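Local structure of second substrate binding domain of putative amino acid ABC transporter (Streptococcus pneumoniae, 4OEN) at residues Ile7-Ser12 with Ile28-Ile33; Gln40-Glu45 with Pro195-Met200; Ala102-Leu107 with Ser178-Gly183; Gly113-Thr118 with Ser142-Ser147. The protein probably binds an amino acid outside the cell and delivers it to the membrane part of an ABC importer. One frame throughout, in Å; residues are numbered along the deposited sequence. Where two conformers were deposited one is given.

Contact 1. Residues Ile7-Ser12 with Ile28-Ile33; sequences IASDSS and IDMELI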
loop_
_atom_site.group_PDB
_atom_site.type_symbol
_atom_site.label_atom_id
_atom_site.label_comp_id
_atom_site.label_asym_id
_atom_site.label_seq_id
_atom_site.Cartn_x
_atom_site.Cartn_y
_atom_site.Cartn_z
ATOM N N ILE A 7 9.169 15.428 -7.901
ATOM C CA ILE A 7 8.332 14.493 -7.160
ATOM C C ILE A 7 9.199 13.655 -6.249
ATOM O O ILE A 7 10.072 12.943 -6.710
ATOM C CB ILE A 7 7.536 13.541 -8.083
ATOM C CG1 ILE A 7 6.779 14.335 -9.153
ATOM C CG2 ILE A 7 6.587 12.667 -7.251
ATOM C CD1 ILE A 7 5.780 15.326 -8.585
ATOM N N ALA A 8 8.958 13.753 -4.951
ATOM C CA ALA A 8 9.775 13.038 -3.988
ATOM C C ALA A 8 9.059 11.790 -3.493
ATOM O O ALA A 8 7.832 11.779 -3.354
ATOM C CB ALA A 8 10.130 13.958 -2.830
ATOM N N SER A 9 9.830 10.738 -3.227
ATOM C CA SER A 9 9.247 9.475 -2.827
ATOM C C SER A 9 10.119 8.734 -1.820
ATOM O O SER A 9 11.199 9.196 -1.431
ATOM C CB SER A 9 9.008 8.606 -4.075
ATOM O OG SER A 9 8.267 7.449 -3.753
ATOM N N ASP A 10 9.615 7.591 -1.365
ATOM C CA ASP A 10 10.386 6.686 -0.526
ATOM C C ASP A 10 11.351 5.871 -1.379
ATOM O O ASP A 10 11.333 5.942 -2.607
ATOM C CB ASP A 10 9.418 5.778 0.244
ATOM C CG ASP A 10 10.025 5.151 1.481
ATOM O OD1 ASP A 10 11.177 5.463 1.861
ATOM O OD2 ASP A 10 9.306 4.360 2.114
ATOM N N SER A 11 12.199 5.094 -0.728
ATOM C CA SER A 11 13.151 4.264 -1.441
ATOM C C SER A 11 12.841 2.774 -1.291
ATOM O O SER A 11 13.286 1.960 -2.100
ATOM C CB SER A 11 14.573 4.567 -0.952
ATOM O OG SER A 11 14.704 4.295 0.430
ATOM N N SER A 12 12.070 2.417 -0.268
ATOM C CA SER A 12 11.841 1.011 0.031
ATOM C C SER A 12 10.466 0.788 0.655
ATOM O O SER A 12 10.327 0.669 1.872
ATOM C CB SER A 12 12.933 0.477 0.957
ATOM O OG SER A 12 12.738 -0.901 1.223
ATOM N N ILE A 28 4.290 0.556 -8.186
ATOM C CA ILE A 28 3.032 1.180 -8.587
ATOM C C ILE A 28 3.130 2.703 -8.700
ATOM O O ILE A 28 2.689 3.305 -9.685
ATOM C CB ILE A 28 1.926 0.830 -7.574
ATOM C CG1 ILE A 28 1.702 -0.680 -7.551
ATOM C CG2 ILE A 28 0.657 1.626 -7.854
ATOM C CD1 ILE A 28 0.721 -1.130 -6.460
ATOM N N ASP A 29 3.713 3.325 -7.684
ATOM C CA ASP A 29 3.788 4.786 -7.635
ATOM C C ASP A 29 4.656 5.368 -8.716
ATOM O O ASP A 29 4.333 6.417 -9.279
ATOM C CB ASP A 29 4.334 5.257 -6.302
ATOM C CG ASP A 29 3.347 5.119 -5.194
ATOM O OD1 ASP A 29 2.176 4.756 -5.466
ATOM O OD2 ASP A 29 3.764 5.395 -4.056
ATOM N N MET A 30 5.770 4.693 -8.981
ATOM C CA MET A 30 6.727 5.174 -9.975
ATOM C C MET A 30 6.101 5.101 -11.346
ATOM O O MET A 30 6.165 6.059 -12.120
ATOM C CB MET A 30 8.020 4.367 -9.917
ATOM C CG MET A 30 8.774 4.537 -8.578
ATOM S SD MET A 30 9.313 6.237 -8.199
ATOM C CE MET A 30 7.950 6.876 -7.218
ATOM N N GLU A 31 5.464 3.971 -11.642
ATOM C CA GLU A 31 4.830 3.829 -12.941
ATOM C C GLU A 31 3.654 4.782 -13.100
ATOM O O GLU A 31 3.455 5.348 -14.171
ATOM C CB GLU A 31 4.382 2.385 -13.166
ATOM C CG GLU A 31 5.554 1.439 -13.310
ATOM C CD GLU A 31 5.193 0.125 -13.983
ATOM O OE1 GLU A 31 4.381 0.118 -14.937
ATOM O OE2 GLU A 31 5.735 -0.904 -13.552
ATOM N N LEU A 32 2.872 4.952 -12.034
ATOM C CA LEU A 32 1.677 5.780 -12.099
ATOM C C LEU A 32 2.023 7.257 -12.314
ATOM O O LEU A 32 1.448 7.905 -13.175
ATOM C CB LEU A 32 0.848 5.603 -10.832
ATOM C CG LEU A 32 -0.391 6.487 -10.715
ATOM C CD1 LEU A 32 -1.386 6.153 -11.797
ATOM C CD2 LEU A 32 -0.983 6.336 -9.329
ATOM N N ILE A 33 2.979 7.796 -11.557
ATOM C CA ILE A 33 3.266 9.218 -11.730
ATOM C C ILE A 33 3.855 9.491 -13.123
ATOM O O ILE A 33 3.527 10.494 -13.755
ATOM C CB ILE A 33 4.202 9.768 -10.618
ATOM C CG1 ILE A 33 4.191 11.300 -10.636
ATOM C CG2 ILE A 33 5.615 9.179 -10.702
ATOM C CD1 ILE A 33 2.815 11.890 -10.432
#
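Ile7 and Ile33 face each other across a beta-alpha-beta crossover of the type II periplasmic binding protein fold. Strand 5-8 leads, through a loop region with two short strands, into helix 28-40, and the chain then returns as strand 44-47, parallel to and beside strand 5-8. The helix lies on this pair. The closest atoms of the two isoleucines, Ile7 CG1 and Ile33 CG1, stand 4.3 Å apart, so they meet as loosely touching branches within a buried layer. Ile44 packs on Ile7 and Ile46 on Ile33, which ties the returning strand to the same apolar patch.

One helical turn nearer the start of the helix, Met30 meets Ser9, two residues on from Ile7. The methionine chain folds twice, at chi2 (-61°) and again at chi3 (93°), and this brings its methyl group to the serine although CB does not point there. The serine hydroxyl is hydrogen-bonded to Ile67 O, which satisfies a polar atom in buried surroundings. No hydrogen bond joins the two segments, and the contact is one of packing. The thioether ends in a methyl set against both serine side-chain atoms, with Met30 CE 3.5 Å from Ser9 OG and 3.7 Å from Ser9 CB.

Contact 2. Residues Gln40-Glu45 with Pro195-Met200; sequences QGFEIE and PELIEM. With SO4 (sulfate ion), chain C.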
loop_
_atom_site.group_PDB
_atom_site.type_symbol
_atom_site.label_atom_id
_atom_site.label_comp_id
_atom_site.label_asym_id
_atom_site.label_seq_id
_atom_site.Cartn_x
_atom_site.Cartn_y
_atom_site.Cartn_z
ATOM N N GLN A 40 -0.705 13.980 -19.186
ATOM C CA GLN A 40 -1.081 15.358 -18.907
ATOM C C GLN A 40 -0.093 16.373 -19.465
ATOM O O GLN A 40 -0.314 17.576 -19.371
ATOM C CB GLN A 40 -1.210 15.547 -17.397
ATOM C CG GLN A 40 -2.385 14.800 -16.821
ATOM C CD GLN A 40 -3.698 15.378 -17.278
ATOM O OE1 GLN A 40 -4.005 16.539 -17.007
ATOM N NE2 GLN A 40 -4.494 14.573 -17.984
ATOM N N GLY A 41 1.003 15.875 -20.020
ATOM C CA GLY A 41 1.963 16.728 -20.698
ATOM C C GLY A 41 2.797 17.613 -19.798
ATOM O O GLY A 41 3.173 18.718 -20.195
ATOM N N PHE A 42 3.093 17.149 -18.591
ATOM C CA PHE A 42 4.105 17.840 -17.798
ATOM C C PHE A 42 5.335 16.964 -17.595
ATOM O O PHE A 42 5.297 15.754 -17.813
ATOM C CB PHE A 42 3.540 18.351 -16.458
ATOM C CG PHE A 42 2.991 17.289 -15.533
ATOM C CD1 PHE A 42 3.796 16.677 -14.576
ATOM C CD2 PHE A 42 1.640 16.964 -15.563
ATOM C CE1 PHE A 42 3.267 15.733 -13.698
ATOM C CE2 PHE A 42 1.105 16.029 -14.699
ATOM C CZ PHE A 42 1.913 15.402 -13.769
ATOM N N GLU A 43 6.443 17.607 -17.251
ATOM C CA GLU A 43 7.697 16.908 -16.996
ATOM C C GLU A 43 7.907 16.742 -15.504
ATOM O O GLU A 43 7.482 17.583 -14.711
ATOM C CB GLU A 43 8.881 17.664 -17.604
ATOM C CG GLU A 43 8.946 17.614 -19.118
ATOM C CD GLU A 43 10.303 18.037 -19.649
ATOM O OE1 GLU A 43 11.095 18.617 -18.873
ATOM O OE2 GLU A 43 10.575 17.800 -20.845
ATOM N N ILE A 44 8.552 15.644 -15.126
ATOM C CA ILE A 44 8.874 15.420 -13.727
ATOM C C ILE A 44 10.307 14.976 -13.560
ATOM O O ILE A 44 10.921 14.420 -14.473
ATOM C CB ILE A 44 7.980 14.351 -13.076
ATOM C CG1 ILE A 44 8.093 13.031 -13.845
ATOM C CG2 ILE A 44 6.528 14.828 -12.983
ATOM C CD1 ILE A 44 7.249 11.887 -13.243
ATOM N N GLU A 45 10.836 15.267 -12.379
ATOM C CA GLU A 45 12.066 14.661 -11.903
ATOM C C GLU A 45 11.677 13.925 -10.632
ATOM O O GLU A 45 11.079 14.512 -9.744
ATOM C CB GLU A 45 13.145 15.688 -11.610
ATOM C CG GLU A 45 14.383 15.067 -10.978
ATOM C CD GLU A 45 15.249 16.084 -10.254
ATOM O OE1 GLU A 45 14.815 17.249 -10.118
ATOM O OE2 GLU A 45 16.364 15.715 -9.822
ATOM N N PRO A 195 -1.629 23.875 -6.961
ATOM C CA PRO A 195 -2.959 23.286 -7.139
ATOM C C PRO A 195 -3.153 22.671 -8.528
ATOM O O PRO A 195 -3.917 21.718 -8.679
ATOM C CB PRO A 195 -3.898 24.476 -6.912
ATOM C CG PRO A 195 -3.088 25.666 -7.270
ATOM C CD PRO A 195 -1.692 25.343 -6.825
ATOM N N GLU A 196 -2.437 23.178 -9.527
ATOM C CA GLU A 196 -2.610 22.679 -10.883
ATOM C C GLU A 196 -2.041 21.269 -11.009
ATOM O O GLU A 196 -2.495 20.481 -11.832
ATOM C CB GLU A 196 -1.968 23.625 -11.901
ATOM C CG GLU A 196 -0.452 23.556 -12.021
ATOM C CD GLU A 196 0.299 24.216 -10.873
ATOM O OE1 GLU A 196 -0.328 24.867 -10.005
ATOM O OE2 GLU A 196 1.539 24.072 -10.840
ATOM N N LEU A 197 -1.076 20.935 -10.159
ATOM C CA LEU A 197 -0.500 19.600 -10.176
ATOM C C LEU A 197 -1.499 18.577 -9.642
ATOM O O LEU A 197 -1.597 17.465 -10.160
ATOM C CB LEU A 197 0.776 19.559 -9.350
ATOM C CG LEU A 197 1.561 18.247 -9.286
ATOM C CD1 LEU A 197 1.861 17.707 -10.680
ATOM C CD2 LEU A 197 2.857 18.486 -8.501
ATOM N N ILE A 198 -2.244 18.956 -8.604
ATOM C CA ILE A 198 -3.315 18.095 -8.103
ATOM C C ILE A 198 -4.393 17.925 -9.176
ATOM O O ILE A 198 -4.869 16.806 -9.426
ATOM C CB ILE A 198 -3.955 18.662 -6.814
ATOM C CG1 ILE A 198 -2.974 18.573 -5.643
ATOM C CG2 ILE A 198 -5.265 17.946 -6.487
ATOM C CD1 ILE A 198 -2.545 17.125 -5.293
ATOM N N GLU A 199 -4.769 19.031 -9.815
ATOM C CA GLU A 199 -5.758 18.999 -10.891
ATOM C C GLU A 199 -5.344 18.031 -12.002
ATOM O O GLU A 199 -6.130 17.193 -12.437
ATOM C CB GLU A 199 -5.970 20.399 -11.476
ATOM C CG GLU A 199 -6.595 21.405 -10.522
ATOM C CD GLU A 199 -6.772 22.792 -11.141
ATOM O OE1 GLU A 199 -6.828 22.901 -12.388
ATOM O OE2 GLU A 199 -6.846 23.776 -10.375
ATOM N N MET A 200 -4.098 18.140 -12.446
ATOM C CA MET A 200 -3.598 17.261 -13.502
ATOM C C MET A 200 -3.439 15.820 -13.031
ATOM O O MET A 200 -3.655 14.879 -13.806
ATOM C CB MET A 200 -2.272 17.789 -14.045
ATOM C CG MET A 200 -2.450 19.072 -14.839
ATOM S SD MET A 200 -0.958 19.614 -15.669
ATOM C CE MET A 200 0.106 19.965 -14.264
HETATM S S SO4 C . -7.502 15.876 -20.067
HETATM O O1 SO4 C . -6.359 15.435 -20.864
HETATM O O2 SO4 C . -8.738 15.611 -20.800
HETATM O O3 SO4 C . -7.528 15.162 -18.796
HETATM O O4 SO4 C . -7.388 17.309 -19.810
#
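The thioether of Met200 lies obliquely by the Phe42 ring, with sulfur and methyl both gathered at one ring atom: Phe42 CD2 is 3.7 Å from Met200 SD and 3.6 Å from Met200 CE. The sulfur sits 60° off the ring normal, a Met-aromatic contact. A second neighbour, Leu197, brings its CD1 branch to within 4.2 Å of the Phe42 ring centroid as an off-centre CH-pi contact, most closely at CE1 and CZ. The phenylalanine adopts chi1 of 60°, with CG between the backbone N and the carbonyl carbon, which directs the ring toward helix 195-210.

In this family 3 solute-binding protein, that helix comes late in the chain and packs here against the turn joining helix 28-40 to strand 44-47. Gly41, with positive phi, makes the break after the helix. Tyr5 of strand 5-8 meets the Phe42 ring edge-to-face and also touches Leu197 and Met200.

Gln40 adds a bent, polar arm. Its CG lies 3.3 Å from Met200 O, while Gln40 OE1 is 3.7 Å from Met200 CB. At the far end Gln40 NE2 donates an almost straight hydrogen bond (165°) to O3 of a sulfate, 3.2 Å away; the ion, probably from the crystallisation liquor, is also bound by Asn207.

Contact 3. Residues Ala102-Leu107 with Ser178-Gly183; sequences ASYEDL and SGTPIG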
loop_
_atom_site.group_PDB
_atom_site.type_symbol
_atom_site.label_atom_id
_atom_site.label_comp_id
_atom_site.label_asym_id
_atom_site.label_seq_id
_atom_site.Cartn_x
_atom_site.Cartn_y
_atom_site.Cartn_z
ATOM N N ALA A 102 -12.103 -20.294 5.079
ATOM C CA ALA A 102 -12.824 -19.556 4.044
ATOM C C ALA A 102 -13.756 -18.472 4.601
ATOM O O ALA A 102 -14.516 -17.850 3.850
ATOM C CB ALA A 102 -13.617 -20.524 3.181
ATOM N N SER A 103 -13.689 -18.249 5.910
ATOM C CA SER A 103 -14.472 -17.211 6.571
ATOM C C SER A 103 -13.852 -16.917 7.929
ATOM O O SER A 103 -13.071 -17.707 8.432
ATOM C CB SER A 103 -15.925 -17.630 6.746
ATOM O OG SER A 103 -16.048 -18.671 7.700
ATOM N N TYR A 104 -14.209 -15.789 8.527
ATOM C CA TYR A 104 -13.684 -15.487 9.858
ATOM C C TYR A 104 -14.254 -16.470 10.881
ATOM O O TYR A 104 -13.602 -16.800 11.861
ATOM C CB TYR A 104 -14.004 -14.048 10.266
ATOM C CG TYR A 104 -13.229 -13.009 9.495
ATOM C CD1 TYR A 104 -11.848 -13.091 9.359
ATOM C CD2 TYR A 104 -13.884 -11.956 8.875
ATOM C CE1 TYR A 104 -11.134 -12.123 8.643
ATOM C CE2 TYR A 104 -13.186 -11.006 8.155
ATOM C CZ TYR A 104 -11.827 -11.090 8.044
ATOM O OH TYR A 104 -11.177 -10.123 7.322
ATOM N N GLU A 105 -15.477 -16.924 10.646
ATOM C CA GLU A 105 -16.100 -17.936 11.499
ATOM C C GLU A 105 -15.270 -19.221 11.533
ATOM O O GLU A 105 -15.227 -19.914 12.553
ATOM C CB GLU A 105 -17.523 -18.247 11.016
ATOM C CG GLU A 105 -18.552 -17.157 11.317
ATOM C CD GLU A 105 -18.547 -16.018 10.304
ATOM O OE1 GLU A 105 -17.785 -16.083 9.313
ATOM O OE2 GLU A 105 -19.314 -15.049 10.506
ATOM N N ASP A 106 -14.600 -19.537 10.422
ATOM C CA ASP A 106 -13.757 -20.738 10.365
ATOM C C ASP A 106 -12.549 -20.649 11.300
ATOM O O ASP A 106 -11.897 -21.658 11.581
ATOM C CB ASP A 106 -13.269 -20.992 8.939
ATOM C CG ASP A 106 -14.362 -21.526 8.027
ATOM O OD1 ASP A 106 -15.406 -21.986 8.538
ATOM O OD2 ASP A 106 -14.163 -21.505 6.789
ATOM N N LEU A 107 -12.261 -19.443 11.773
ATOM C CA LEU A 107 -11.111 -19.220 12.631
ATOM C C LEU A 107 -11.395 -19.535 14.089
ATOM O O LEU A 107 -10.502 -19.403 14.922
ATOM C CB LEU A 107 -10.629 -17.765 12.520
ATOM C CG LEU A 107 -10.045 -17.385 11.161
ATOM C CD1 LEU A 107 -9.803 -15.881 11.146
ATOM C CD2 LEU A 107 -8.752 -18.162 10.961
ATOM N N SER A 178 -12.477 -11.295 1.472
ATOM C CA SER A 178 -12.241 -9.918 1.045
ATOM C C SER A 178 -11.695 -9.088 2.203
ATOM O O SER A 178 -12.030 -9.323 3.363
ATOM C CB SER A 178 -13.516 -9.274 0.501
ATOM O OG SER A 178 -14.446 -9.033 1.540
ATOM N N GLY A 179 -10.850 -8.125 1.862
ATOM C CA GLY A 179 -10.198 -7.280 2.845
ATOM C C GLY A 179 -11.132 -6.269 3.464
ATOM O O GLY A 179 -12.240 -6.021 2.954
ATOM N N THR A 180 -10.686 -5.700 4.581
ATOM C CA THR A 180 -11.400 -4.639 5.280
ATOM C C THR A 180 -10.610 -3.352 5.114
ATOM O O THR A 180 -9.407 -3.307 5.412
ATOM C CB THR A 180 -11.580 -4.950 6.783
ATOM O OG1 THR A 180 -12.516 -6.023 6.939
ATOM C CG2 THR A 180 -12.106 -3.745 7.529
ATOM N N PRO A 181 -11.284 -2.295 4.641
ATOM C CA PRO A 181 -10.627 -1.018 4.361
ATOM C C PRO A 181 -10.017 -0.387 5.602
ATOM O O PRO A 181 -10.650 -0.352 6.664
ATOM C CB PRO A 181 -11.764 -0.152 3.805
ATOM C CG PRO A 181 -13.005 -0.751 4.370
ATOM C CD PRO A 181 -12.739 -2.229 4.399
ATOM N N ILE A 182 -8.791 0.099 5.466
ATOM C CA ILE A 182 -8.140 0.794 6.567
ATOM C C ILE A 182 -7.773 2.218 6.163
ATOM O O ILE A 182 -7.471 3.049 7.017
ATOM C CB ILE A 182 -6.894 0.028 7.060
ATOM C CG1 ILE A 182 -5.843 -0.100 5.966
ATOM C CG2 ILE A 182 -7.295 -1.352 7.570
ATOM C CD1 ILE A 182 -4.645 -0.943 6.375
ATOM N N GLY A 183 -7.831 2.520 4.868
ATOM C CA GLY A 183 -7.540 3.876 4.441
ATOM C C GLY A 183 -7.410 4.059 2.948
ATOM O O GLY A 183 -7.576 3.116 2.179
HETATM O O HOH W 1 -9.680 -10.677 5.013
HETATM O O HOH W 2 -12.608 -8.371 5.918
#
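With CG of Tyr104 anti to its carbonyl carbon (chi1 -71°) and OG1 of Thr180 turned likewise (chi1 -70°), the phenol and the threonine hydroxyl come to share a bridging water. Direct approach is slight: Tyr104 OH stays 4.1 Å from Ser178 O, and no hydrogen bond joins the segments without water. Two solvent molecules make the connection. Water 1 lies 2.8 Å from Tyr104 OH and gives a longer hydrogen bond of 3.2 Å to Ser178 O. Water 2 sits in the plane of the Tyr104 ring, at its edge, 2.7 Å from Tyr104 OH. It donates to Ser178 O at 2.8 Å and completes a three-way bridge at 2.6 Å from Thr180 OG1. The phenol oxygen and the serine carbonyl are thus each held by both waters.

The bridge joins the loop between strands 87-96 and 111-115 to residues 178-180, which lead into strand 180-190, one of the long strands of this type II binding-protein fold. Strand 180-190 pairs antiparallel with 87-96, and Ile182 and Gly183 both face Ala89 in a classic beta bulge.

On the loop side, Tyr104 also meets the Tyr131 ring and touches Ile177 and Met157. Its backbone is shaped by a compact turn: Ser103 OG accepts from Asp106 N at 3.2 Å in an ST motif. Leu107 CD1 lies in plane at the Tyr104 ring edge. Asp106 folds back, its OD2 receiving Ala102 N at 2.9 Å through the anti lone pair, with an N-H...O angle of 151°.

Contact 4. Residues Gly113-Thr118 with Ser142-Ser147; sequences GVKNGT and SSMYDS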
loop_
_atom_site.group_PDB
_atom_site.type_symbol
_atom_site.label_atom_id
_atom_site.label_comp_id
_atom_site.label_asym_id
_atom_site.label_seq_id
_atom_site.Cartn_x
_atom_site.Cartn_y
_atom_site.Cartn_z
ATOM N N GLY A 113 -1.728 -15.131 13.309
ATOM C CA GLY A 113 -0.571 -14.269 13.501
ATOM C C GLY A 113 -0.786 -12.843 13.019
ATOM O O GLY A 113 -1.536 -12.593 12.069
ATOM N N VAL A 114 -0.118 -11.897 13.677
ATOM C CA VAL A 114 -0.211 -10.503 13.276
ATOM C C VAL A 114 1.032 -9.748 13.741
ATOM O O VAL A 114 1.679 -10.156 14.708
ATOM C CB VAL A 114 -1.493 -9.845 13.830
ATOM C CG1 VAL A 114 -1.379 -9.542 15.320
ATOM C CG2 VAL A 114 -1.861 -8.591 13.031
ATOM N N LYS A 115 1.381 -8.683 13.027
ATOM C CA LYS A 115 2.537 -7.872 13.431
ATOM C C LYS A 115 2.106 -6.822 14.443
ATOM O O LYS A 115 1.066 -6.168 14.286
ATOM C CB LYS A 115 3.190 -7.207 12.219
ATOM C CG LYS A 115 3.848 -8.209 11.290
ATOM C CD LYS A 115 4.003 -7.660 9.871
ATOM C CE LYS A 115 4.835 -6.408 9.805
ATOM N NZ LYS A 115 4.977 -5.941 8.386
ATOM N N ASN A 116 2.897 -6.689 15.495
ATOM C CA ASN A 116 2.584 -5.724 16.539
ATOM C C ASN A 116 2.594 -4.292 16.018
ATOM O O ASN A 116 3.470 -3.916 15.235
ATOM C CB ASN A 116 3.582 -5.847 17.675
ATOM C CG ASN A 116 3.182 -5.025 18.866
ATOM O OD1 ASN A 116 2.061 -5.149 19.349
ATOM N ND2 ASN A 116 4.081 -4.164 19.333
ATOM N N GLY A 117 1.634 -3.491 16.477
ATOM C CA GLY A 117 1.587 -2.072 16.156
ATOM C C GLY A 117 0.948 -1.721 14.825
ATOM O O GLY A 117 1.083 -0.596 14.339
ATOM N N THR A 118 0.239 -2.677 14.228
ATOM C CA THR A 118 -0.294 -2.493 12.887
ATOM C C THR A 118 -1.806 -2.378 12.875
ATOM O O THR A 118 -2.483 -2.775 13.832
ATOM C CB THR A 118 0.093 -3.659 11.976
ATOM O OG1 THR A 118 -0.518 -4.859 12.474
ATOM C CG2 THR A 118 1.597 -3.832 11.955
ATOM N N SER A 142 8.956 -11.506 8.899
ATOM C CA SER A 142 9.671 -12.760 8.633
ATOM C C SER A 142 9.325 -13.855 9.633
ATOM O O SER A 142 9.082 -15.003 9.256
ATOM C CB SER A 142 11.182 -12.526 8.633
ATOM O OG SER A 142 11.538 -11.587 7.642
ATOM N N SER A 143 9.280 -13.493 10.911
ATOM C CA SER A 143 8.983 -14.457 11.952
ATOM C C SER A 143 7.549 -14.931 11.792
ATOM O O SER A 143 7.252 -16.113 11.946
ATOM C CB SER A 143 9.199 -13.846 13.336
ATOM O OG SER A 143 9.045 -14.817 14.350
ATOM N N MET A 144 6.669 -13.992 11.478
ATOM C CA MET A 144 5.259 -14.308 11.308
ATOM C C MET A 144 5.027 -15.287 10.163
ATOM O O MET A 144 4.298 -16.269 10.326
ATOM C CB MET A 144 4.452 -13.035 11.068
ATOM C CG MET A 144 2.954 -13.316 10.945
ATOM S SD MET A 144 1.959 -11.815 10.807
ATOM C CE MET A 144 2.364 -11.266 9.145
ATOM N N TYR A 145 5.633 -15.024 9.011
ATOM C CA TYR A 145 5.414 -15.910 7.865
ATOM C C TYR A 145 6.151 -17.243 8.031
ATOM O O TYR A 145 5.723 -18.263 7.486
ATOM C CB TYR A 145 5.794 -15.195 6.560
ATOM C CG TYR A 145 4.713 -14.209 6.156
ATOM C CD1 TYR A 145 3.512 -14.654 5.620
ATOM C CD2 TYR A 145 4.870 -12.839 6.354
ATOM C CE1 TYR A 145 2.507 -13.768 5.269
ATOM C CE2 TYR A 145 3.867 -11.939 6.006
ATOM C CZ TYR A 145 2.681 -12.412 5.470
ATOM O OH TYR A 145 1.676 -11.536 5.122
ATOM N N ASP A 146 7.229 -17.263 8.812
ATOM C CA ASP A 146 7.883 -18.523 9.145
ATOM C C ASP A 146 6.931 -19.392 9.953
ATOM O O ASP A 146 6.807 -20.593 9.716
ATOM C CB ASP A 146 9.172 -18.285 9.930
ATOM C CG ASP A 146 10.306 -17.798 9.056
ATOM O OD1 ASP A 146 10.107 -17.684 7.827
ATOM O OD2 ASP A 146 11.401 -17.541 9.598
ATOM N N SER A 147 6.258 -18.769 10.918
ATOM C CA SER A 147 5.307 -19.471 11.747
ATOM C C SER A 147 4.129 -19.992 10.919
ATOM O O SER A 147 3.670 -21.113 11.132
ATOM C CB SER A 147 4.820 -18.549 12.871
ATOM O OG SER A 147 3.917 -19.220 13.736
#
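Met144 reaches from its helix onto the backbone of residues Gly113 to Lys115. Its CB points toward the strand, and CG, anti to the backbone N (chi1 -177°), continues outward until Met144 CG is 4.4 Å from Gly113 CA, where no side chain intervenes. The sulfur comes next and rests on the main chain: Met144 SD lies 3.5 Å from both Val114 N and Val114 CA, and 3.7 Å from Gly113 C. A bend at chi3 (72°) then carries the methyl along to Lys115, where Met144 CE stands 4.0 Å from both CG and CD of the lysine, whose aliphatic part crosses the methionine at about a right angle.

The helix belongs to a beta-alpha-beta crossover: strand 134-138 runs into helix 141-150 and on into strand 155-159, and strand 111-115 lies between those two strands, parallel to both. Helix 142-147 runs nearly antiparallel to strand 113-115, at 172°, with the axes 8.4 Å apart. Val114 turns its side chain away from this helix, onto helix 119-126.

Beyond the strand, Lys115 to Thr118 form a type II turn. Thr118 OG1 donates to Lys115 O at 2.7 Å and, as N-cap of helix 119-126, accepts from Gln121 N.

In the fold
The contacts fall in two groups on opposite sides of the chain's centre, consistent with the two lobes of a type II periplasmic binding protein, and all four reach one mixed sheet. Contact 1 joins strand 5-8 to helix 28-40, and contact 2, centred 15 Å away, starts where the chain goes on into strand 44-47, the neighbour of 5-8; they touch where Ile7 N probably donates to Glu45 O, 2.8 Å away. Contacts 3 and 4 have centres 17 Å apart without touching; contact 3 is 29 Å from contact 1. Contact 1 closes first along the sequence. Contact 2 encloses contact 3, which encloses contact 4. Strand 180-190 leads from contact 3 toward helix 195-210, returning the chain to the first lobe.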